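Long-range contacts in PG_0823 protein (Porphyromonas gingivalis, PDB 2FSW), which probably binds DNA as a transcriptional regulator of the HxlR type, built around a winged helix-turn-helix: residues B[38-43]-B[78-83]; B[67-72]-B[83-88]. One frame throughout, in Å; residues are numbered along the deposited sequence.

Contact 1. Residues B[38-43]-B[78-83]; sequences IIRYGE and PPRVEY
Ile39 and Tyr83 pair as antiparallel, hydrogen-bonded partners and form the close-packed end of this contact, a worked example of how a two-residue strand completes the small sheet of a winged helix. Ile39 N donates to Tyr83 O at 3.0 Å, and Tyr83 N returns a bond to Ile39 O at 2.9 Å. Ile39 O also lies at the edge of the Tyr83 ring, near its plane, and both residues are buried on the same face of the sheet. One step on, the short strand turns into a helix with Arg40 as N-cap residue, yet Tyr41 N still reaches Val81 O at 3.2 Å. Tyr41 CG stands anti to its own nitrogen (chi1 173°), which carries the ring away while CB rests on Val81 CG2 at 3.6 Å.

The other face is looser and more open to solvent. Here the exposed Ile38 lays CG2 against the carboxylate of Glu82, 3.3 Å from OE1. In the conformer described, one of two, the Arg40 chain crosses that of Arg80 at about a right angle, touching through methylenes, CD to CD 3.8 Å. A long ion pair in which no N-H points at the oxygen joins Arg80 to Glu82, and a water accepts from Val81 N at 3.2 Å.

Strand 69-74 flanks strand 80-85 on its other edge, while helix 53-65 covers the tyrosine face: Leu60 touches both tyrosine side chains, and Glu53 takes the hydroxyl of Tyr41 in a hydrogen bond.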
ATOM      1  N   ILE B  38      -7.707   7.088 -20.556  1.00 64.39           N
ATOM      2  CA  ILE B  38      -6.418   7.278 -21.192  1.00 64.60           C
ATOM      3  C   ILE B  38      -5.888   8.616 -20.715  1.00 64.61           C
ATOM      4  O   ILE B  38      -6.580   9.644 -20.788  1.00 64.70           O
ATOM      5  CB  ILE B  38      -6.546   7.324 -22.733  1.00 65.04           C
ATOM      6  CG1 ILE B  38      -7.506   6.234 -23.254  1.00 65.03           C
ATOM      7  CG2 ILE B  38      -5.168   7.308 -23.399  1.00 64.39           C
ATOM      8  CD1 ILE B  38      -6.965   4.812 -23.236  1.00 65.38           C
ATOM      9  N   ILE B  39      -4.654   8.606 -20.231  1.00 64.71           N
ATOM     10  CA  ILE B  39      -4.048   9.815 -19.708  1.00 64.49           C
ATOM     11  C   ILE B  39      -2.653  10.019 -20.283  1.00 64.62           C
ATOM     12  O   ILE B  39      -1.824   9.092 -20.297  1.00 64.65           O
ATOM     13  CB  ILE B  39      -4.064   9.837 -18.146  1.00 64.37           C
ATOM     14  CG1 ILE B  39      -3.624  11.207 -17.603  1.00 64.62           C
ATOM     15  CG2 ILE B  39      -3.240   8.675 -17.561  1.00 63.53           C
ATOM     16  CD1 ILE B  39      -4.014  11.455 -16.139  1.00 64.79           C
ATOM     17  N   ARG B  40      -2.420  11.229 -20.792  0.50 64.45           N
ATOM     18  CA  ARG B  40      -1.101  11.665 -21.240  0.50 64.17           C
ATOM     19  C   ARG B  40      -0.164  11.777 -20.050  0.50 64.25           C
ATOM     20  O   ARG B  40      -0.598  12.125 -18.954  0.50 64.38           O
ATOM     21  CB  ARG B  40      -1.189  13.028 -21.932  0.50 63.81           C
ATOM     22  CG  ARG B  40      -1.084  12.989 -23.454  0.50 63.06           C
ATOM     23  CD  ARG B  40      -0.327  14.210 -23.990  0.50 60.49           C
ATOM     24  NE  ARG B  40       1.056  14.257 -23.497  0.50 58.31           N
ATOM     25  CZ  ARG B  40       1.501  15.085 -22.558  0.50 56.11           C
ATOM     26  NH1 ARG B  40       0.688  15.973 -22.001  0.50 55.81           N
ATOM     27  NH2 ARG B  40       2.769  15.025 -22.178  0.50 54.79           N
ATOM     28  N   TYR B  41       1.115  11.484 -20.271  1.00 64.39           N
ATOM     29  CA  TYR B  41       2.155  11.655 -19.251  1.00 64.83           C
ATOM     30  C   TYR B  41       2.047  12.977 -18.479  1.00 64.93           C
ATOM     31  O   TYR B  41       2.103  12.991 -17.255  1.00 65.00           O
ATOM     32  CB  TYR B  41       3.546  11.587 -19.901  1.00 65.43           C
ATOM     33  CG  TYR B  41       4.660  11.920 -18.947  1.00 65.03           C
ATOM     34  CD1 TYR B  41       5.263  10.923 -18.186  1.00 65.51           C
ATOM     35  CD2 TYR B  41       5.091  13.234 -18.779  1.00 65.31           C
ATOM     36  CE1 TYR B  41       6.279  11.222 -17.291  1.00 65.47           C
ATOM     37  CE2 TYR B  41       6.103  13.546 -17.884  1.00 64.91           C
ATOM     38  CZ  TYR B  41       6.690  12.532 -17.147  1.00 65.23           C
ATOM     39  OH  TYR B  41       7.693  12.819 -16.258  1.00 66.47           O
ATOM     40  N   GLY B  42       1.920  14.082 -19.215  1.00 65.22           N
ATOM     41  CA  GLY B  42       1.887  15.421 -18.628  1.00 65.02           C
ATOM     42  C   GLY B  42       0.684  15.658 -17.736  1.00 65.05           C
ATOM     43  O   GLY B  42       0.806  16.293 -16.694  1.00 64.72           O
ATOM     44  N   GLU B  43      -0.482  15.163 -18.161  1.00 65.26           N
ATOM     45  CA  GLU B  43      -1.696  15.222 -17.345  1.00 65.99           C
ATOM     46  C   GLU B  43      -1.516  14.405 -16.059  1.00 65.62           C
ATOM     47  O   GLU B  43      -1.922  14.846 -14.979  1.00 65.42           O
ATOM     48  CB  GLU B  43      -2.904  14.699 -18.126  1.00 65.88           C
ATOM     49  CG  GLU B  43      -3.552  15.698 -19.065  1.00 67.21           C
ATOM     50  CD  GLU B  43      -4.612  15.064 -19.972  1.00 67.61           C
ATOM     51  OE1 GLU B  43      -4.844  13.827 -19.900  1.00 69.25           O
ATOM     52  OE2 GLU B  43      -5.212  15.815 -20.776  1.00 70.16           O
ATOM     53  N   PRO B  78       3.527  17.605 -32.174  1.00 71.94           N
ATOM     54  CA  PRO B  78       4.491  17.209 -31.146  1.00 71.64           C
ATOM     55  C   PRO B  78       4.186  15.797 -30.624  1.00 71.00           C
ATOM     56  O   PRO B  78       3.037  15.353 -30.697  1.00 70.95           O
ATOM     57  CB  PRO B  78       4.287  18.255 -30.043  1.00 71.79           C
ATOM     58  CG  PRO B  78       2.899  18.731 -30.216  1.00 72.13           C
ATOM     59  CD  PRO B  78       2.581  18.625 -31.682  1.00 71.95           C
ATOM     60  N   PRO B  79       5.209  15.091 -30.107  1.00 70.46           N
ATOM     61  CA  PRO B  79       5.022  13.693 -29.727  1.00 69.85           C
ATOM     62  C   PRO B  79       4.394  13.535 -28.333  1.00 69.16           C
ATOM     63  O   PRO B  79       4.425  14.470 -27.522  1.00 68.68           O
ATOM     64  CB  PRO B  79       6.448  13.139 -29.755  1.00 69.64           C
ATOM     65  CG  PRO B  79       7.298  14.301 -29.354  1.00 70.58           C
ATOM     66  CD  PRO B  79       6.587  15.554 -29.836  1.00 70.59           C
ATOM     67  N   ARG B  80       3.827  12.362 -28.067  1.00 68.45           N
ATOM     68  CA  ARG B  80       3.185  12.104 -26.774  1.00 68.16           C
ATOM     69  C   ARG B  80       3.164  10.619 -26.383  1.00 67.55           C
ATOM     70  O   ARG B  80       3.131   9.740 -27.256  1.00 67.22           O
ATOM     71  CB  ARG B  80       1.762  12.686 -26.760  1.00 68.40           C
ATOM     72  CG  ARG B  80       0.766  11.935 -27.629  1.00 69.97           C
ATOM     73  CD  ARG B  80      -0.667  12.282 -27.272  1.00 72.62           C
ATOM     74  NE  ARG B  80      -1.191  13.307 -28.167  1.00 74.73           N
ATOM     75  CZ  ARG B  80      -1.881  13.044 -29.276  1.00 76.37           C
ATOM     76  NH1 ARG B  80      -2.144  11.783 -29.622  1.00 76.23           N
ATOM     77  NH2 ARG B  80      -2.312  14.043 -30.043  1.00 76.63           N
ATOM     78  N   VAL B  81       3.209  10.360 -25.071  1.00 67.01           N
ATOM     79  CA  VAL B  81       2.907   9.038 -24.509  1.00 66.65           C
ATOM     80  C   VAL B  81       1.551   9.038 -23.811  1.00 66.08           C
ATOM     81  O   VAL B  81       1.235   9.952 -23.048  1.00 66.18           O
ATOM     82  CB  VAL B  81       3.955   8.523 -23.470  1.00 66.96           C
ATOM     83  CG1 VAL B  81       4.911   7.519 -24.102  1.00 67.44           C
ATOM     84  CG2 VAL B  81       4.685   9.673 -22.756  1.00 66.38           C
ATOM     85  N   GLU B  82       0.761   8.008 -24.081  1.00 65.07           N
ATOM     86  CA  GLU B  82      -0.500   7.804 -23.386  1.00 64.31           C
ATOM     87  C   GLU B  82      -0.430   6.510 -22.599  1.00 63.59           C
ATOM     88  O   GLU B  82       0.146   5.525 -23.072  1.00 63.08           O
ATOM     89  CB  GLU B  82      -1.672   7.779 -24.367  1.00 64.14           C
ATOM     90  CG  GLU B  82      -2.138   9.172 -24.737  1.00 65.16           C
ATOM     91  CD  GLU B  82      -3.206   9.222 -25.818  1.00 64.81           C
ATOM     92  OE1 GLU B  82      -3.737   8.164 -26.226  1.00 66.00           O
ATOM     93  OE2 GLU B  82      -3.516  10.354 -26.254  1.00 66.82           O
ATOM     94  N   TYR B  83      -0.995   6.540 -21.390  1.00 62.72           N
ATOM     95  CA  TYR B  83      -1.068   5.372 -20.521  1.00 61.99           C
ATOM     96  C   TYR B  83      -2.508   4.998 -20.188  1.00 61.36           C
ATOM     97  O   TYR B  83      -3.365   5.864 -20.000  1.00 61.15           O
ATOM     98  CB  TYR B  83      -0.279   5.610 -19.227  1.00 61.68           C
ATOM     99  CG  TYR B  83       1.214   5.710 -19.431  1.00 61.37           C
ATOM    100  CD1 TYR B  83       2.010   4.563 -19.458  1.00 60.86           C
ATOM    101  CD2 TYR B  83       1.842   6.956 -19.593  1.00 60.27           C
ATOM    102  CE1 TYR B  83       3.390   4.652 -19.644  1.00 61.15           C
ATOM    103  CE2 TYR B  83       3.209   7.051 -19.781  1.00 60.26           C
ATOM    104  CZ  TYR B  83       3.984   5.896 -19.802  1.00 61.10           C
ATOM    105  OH  TYR B  83       5.360   5.985 -19.989  1.00 61.67           O
TER
HETATM  106  O   HOH W   1       3.619  13.092 -23.412  1.00 68.45           O

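Contact 2. Residues B[67-72]-B[83-88]; sequences GLIKKK and YSLTPL
Gly67 O accepts the hydroxyl of Thr86 at 2.6 Å from OG1, the shortest polar bond at the base of the beta hairpin that forms the wing of this winged helix. Thr86 OG1 works twice, since it also caps Gly89 N at the start of the short, weakly bonded helix that follows; chi1 of 61° sets it between its own nitrogen and carbonyl carbon, facing both partners. Gly67 itself ends helix 53-65 in a Schellman motif, so one threonine joins the end of that helix to the start of the weaker one. Thr86 N adds a bond to Leu68 O.

Farther along, Lys70 and Ser84 form the hydrogen-bonded pair, with Lys70 N to Ser84 O at 2.8 Å. On the buried face Ile69 brings CD1 to Tyr83 CD1 at 3.6 Å, and its CG2 meets Leu85 CD2; helices 27-34 and 53-65 close over them. Lys71 runs alongside the Tyr83 ring, pointing the same way, its CB 3.7 Å from CE1. Leu68 CD2 meets Leu88 CG, and Phe102 of the second subunit packs on Leu68.

Across the sheet, Lys70 bends at chi3 and chi4 to bring NZ within 3.2 Å of Leu85 O, while Lys72 NZ makes a weak bond to Ser84 OG at 3.0 Å.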
ATOM      1  N   GLY B  67       3.104  -5.359 -15.984  1.00 64.53           N
ATOM      2  CA  GLY B  67       1.949  -5.613 -16.839  1.00 64.51           C
ATOM      3  C   GLY B  67       0.677  -5.015 -16.277  1.00 64.28           C
ATOM      4  O   GLY B  67      -0.425  -5.504 -16.548  1.00 63.95           O
ATOM      5  N   LEU B  68       0.837  -3.941 -15.510  1.00 64.28           N
ATOM      6  CA  LEU B  68      -0.288  -3.297 -14.829  1.00 64.29           C
ATOM      7  C   LEU B  68      -0.839  -2.113 -15.624  1.00 64.83           C
ATOM      8  O   LEU B  68      -2.028  -1.803 -15.550  1.00 64.84           O
ATOM      9  CB  LEU B  68       0.129  -2.858 -13.421  1.00 64.08           C
ATOM     10  CG  LEU B  68       0.322  -3.975 -12.381  1.00 63.14           C
ATOM     11  CD1 LEU B  68       0.654  -3.386 -11.014  1.00 63.18           C
ATOM     12  CD2 LEU B  68      -0.902  -4.847 -12.295  1.00 59.90           C
ATOM     13  N   ILE B  69       0.037  -1.456 -16.373  1.00 64.88           N
ATOM     14  CA  ILE B  69      -0.352  -0.351 -17.239  1.00 65.72           C
ATOM     15  C   ILE B  69       0.194  -0.624 -18.654  1.00 66.65           C
ATOM     16  O   ILE B  69       1.173  -1.361 -18.812  1.00 66.15           O
ATOM     17  CB  ILE B  69       0.143   1.035 -16.696  1.00 65.61           C
ATOM     18  CG1 ILE B  69       1.633   1.255 -16.994  1.00 64.84           C
ATOM     19  CG2 ILE B  69      -0.150   1.186 -15.183  1.00 64.87           C
ATOM     20  CD1 ILE B  69       2.205   2.532 -16.441  1.00 65.14           C
ATOM     21  N   LYS B  70      -0.453  -0.063 -19.673  1.00 68.16           N
ATOM     22  CA  LYS B  70       0.096  -0.125 -21.040  1.00 70.05           C
ATOM     23  C   LYS B  70       0.457   1.253 -21.606  1.00 70.41           C
ATOM     24  O   LYS B  70      -0.170   2.257 -21.269  1.00 70.98           O
ATOM     25  CB  LYS B  70      -0.792  -0.941 -21.999  1.00 70.09           C
ATOM     26  CG  LYS B  70      -2.278  -0.570 -22.031  1.00 71.20           C
ATOM     27  CD  LYS B  70      -3.040  -1.415 -23.068  1.00 71.39           C
ATOM     28  CE  LYS B  70      -3.899  -2.507 -22.428  1.00 74.29           C
ATOM     29  NZ  LYS B  70      -5.211  -1.954 -21.993  1.00 75.64           N
ATOM     30  N   LYS B  71       1.479   1.281 -22.455  1.00 70.99           N
ATOM     31  CA  LYS B  71       2.041   2.522 -23.000  1.00 71.59           C
ATOM     32  C   LYS B  71       1.801   2.639 -24.507  1.00 71.77           C
ATOM     33  O   LYS B  71       2.201   1.755 -25.262  1.00 71.68           O
ATOM     34  CB  LYS B  71       3.544   2.566 -22.701  1.00 71.47           C
ATOM     35  CG  LYS B  71       4.298   3.763 -23.245  1.00 71.52           C
ATOM     36  CD  LYS B  71       5.776   3.693 -22.870  1.00 71.64           C
ATOM     37  CE  LYS B  71       6.497   2.565 -23.600  1.00 72.47           C
ATOM     38  NZ  LYS B  71       7.975   2.600 -23.402  1.00 72.74           N
ATOM     39  N   LYS B  72       1.134   3.720 -24.924  1.00 72.35           N
ATOM     40  CA  LYS B  72       0.932   4.032 -26.352  1.00 73.31           C
ATOM     41  C   LYS B  72       1.889   5.135 -26.791  1.00 73.13           C
ATOM     42  O   LYS B  72       1.855   6.243 -26.265  1.00 72.99           O
ATOM     43  CB  LYS B  72      -0.505   4.485 -26.653  1.00 73.29           C
ATOM     44  CG  LYS B  72      -1.582   3.454 -26.388  1.00 75.60           C
ATOM     45  CD  LYS B  72      -2.822   4.123 -25.812  1.00 76.46           C
ATOM     46  CE  LYS B  72      -3.279   3.381 -24.585  1.00 76.73           C
ATOM     47  NZ  LYS B  72      -3.324   4.288 -23.402  1.00 76.13           N
ATOM     48  N   TYR B  83      -0.995   6.540 -21.390  1.00 62.72           N
ATOM     49  CA  TYR B  83      -1.068   5.372 -20.521  1.00 61.99           C
ATOM     50  C   TYR B  83      -2.508   4.998 -20.188  1.00 61.36           C
ATOM     51  O   TYR B  83      -3.365   5.864 -20.000  1.00 61.15           O
ATOM     52  CB  TYR B  83      -0.279   5.610 -19.227  1.00 61.68           C
ATOM     53  CG  TYR B  83       1.214   5.710 -19.431  1.00 61.37           C
ATOM     54  CD1 TYR B  83       2.010   4.563 -19.458  1.00 60.86           C
ATOM     55  CD2 TYR B  83       1.842   6.956 -19.593  1.00 60.27           C
ATOM     56  CE1 TYR B  83       3.390   4.652 -19.644  1.00 61.15           C
ATOM     57  CE2 TYR B  83       3.209   7.051 -19.781  1.00 60.26           C
ATOM     58  CZ  TYR B  83       3.984   5.896 -19.802  1.00 61.10           C
ATOM     59  OH  TYR B  83       5.360   5.985 -19.989  1.00 61.67           O
ATOM     60  N   SER B  84      -2.761   3.697 -20.124  1.00 60.95           N
ATOM     61  CA  SER B  84      -4.039   3.166 -19.641  1.00 60.38           C
ATOM     62  C   SER B  84      -3.784   1.911 -18.833  1.00 59.67           C
ATOM     63  O   SER B  84      -2.684   1.353 -18.881  1.00 59.14           O
ATOM     64  CB  SER B  84      -4.981   2.856 -20.799  1.00 60.48           C
ATOM     65  OG  SER B  84      -4.357   1.993 -21.728  1.00 61.86           O
ATOM     66  N   LEU B  85      -4.794   1.465 -18.095  1.00 59.00           N
ATOM     67  CA  LEU B  85      -4.648   0.245 -17.320  1.00 59.20           C
ATOM     68  C   LEU B  85      -4.886  -0.967 -18.206  1.00 59.37           C
ATOM     69  O   LEU B  85      -5.785  -0.955 -19.059  1.00 59.26           O
ATOM     70  CB  LEU B  85      -5.610   0.209 -16.103  1.00 58.61           C
ATOM     71  CG  LEU B  85      -5.441   1.228 -14.956  1.00 59.05           C
ATOM     72  CD1 LEU B  85      -6.322   0.861 -13.756  1.00 58.00           C
ATOM     73  CD2 LEU B  85      -3.976   1.418 -14.509  1.00 57.56           C
ATOM     74  N   THR B  86      -4.077  -2.006 -17.989  1.00 59.60           N
ATOM     75  CA  THR B  86      -4.361  -3.349 -18.491  1.00 59.38           C
ATOM     76  C   THR B  86      -5.517  -3.993 -17.704  1.00 59.54           C
ATOM     77  O   THR B  86      -5.938  -3.461 -16.672  1.00 59.71           O
ATOM     78  CB  THR B  86      -3.106  -4.258 -18.419  1.00 59.74           C
ATOM     79  OG1 THR B  86      -2.668  -4.391 -17.060  1.00 58.36           O
ATOM     80  CG2 THR B  86      -1.967  -3.698 -19.277  1.00 59.45           C
ATOM     81  N   PRO B  87      -6.079  -5.112 -18.213  1.00 59.32           N
ATOM     82  CA  PRO B  87      -7.054  -5.857 -17.414  1.00 59.42           C
ATOM     83  C   PRO B  87      -6.518  -6.292 -16.040  1.00 59.39           C
ATOM     84  O   PRO B  87      -7.277  -6.314 -15.066  1.00 58.93           O
ATOM     85  CB  PRO B  87      -7.395  -7.064 -18.305  1.00 59.13           C
ATOM     86  CG  PRO B  87      -7.145  -6.540 -19.728  1.00 58.97           C
ATOM     87  CD  PRO B  87      -5.917  -5.691 -19.567  1.00 59.23           C
ATOM     88  N   LEU B  88      -5.224  -6.609 -15.962  1.00 59.45           N
ATOM     89  CA  LEU B  88      -4.583  -6.879 -14.667  1.00 59.35           C
ATOM     90  C   LEU B  88      -4.586  -5.633 -13.768  1.00 58.84           C
ATOM     91  O   LEU B  88      -5.000  -5.699 -12.609  1.00 58.70           O
ATOM     92  CB  LEU B  88      -3.150  -7.404 -14.861  1.00 59.55           C
ATOM     93  CG  LEU B  88      -2.404  -7.824 -13.577  1.00 59.42           C
ATOM     94  CD1 LEU B  88      -3.096  -8.967 -12.856  1.00 56.51           C
ATOM     95  CD2 LEU B  88      -0.962  -8.211 -13.944  1.00 59.82           C
TER

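In the fold
From the N terminus, the chain passes helices 14-22 and 27-34 before reaching 38-43, the first half of contact 1. It then runs through helices 41-47 and 53-65 into 67-72, turns at the hairpin tip, and returns through 78-83, which closes the long loop of contact 1. Directly beyond, 83-88 closes the shorter loop of contact 2. The two loops therefore cross instead of nesting, and Tyr83 belongs to both. Strand 80-85 is the middle strand, with contact 1 on one edge and contact 2 on the other. Together they tie the helix-turn-helix region to the wing, with Ile38 of contact 1 packing on Lys72 and Ser84 of contact 2.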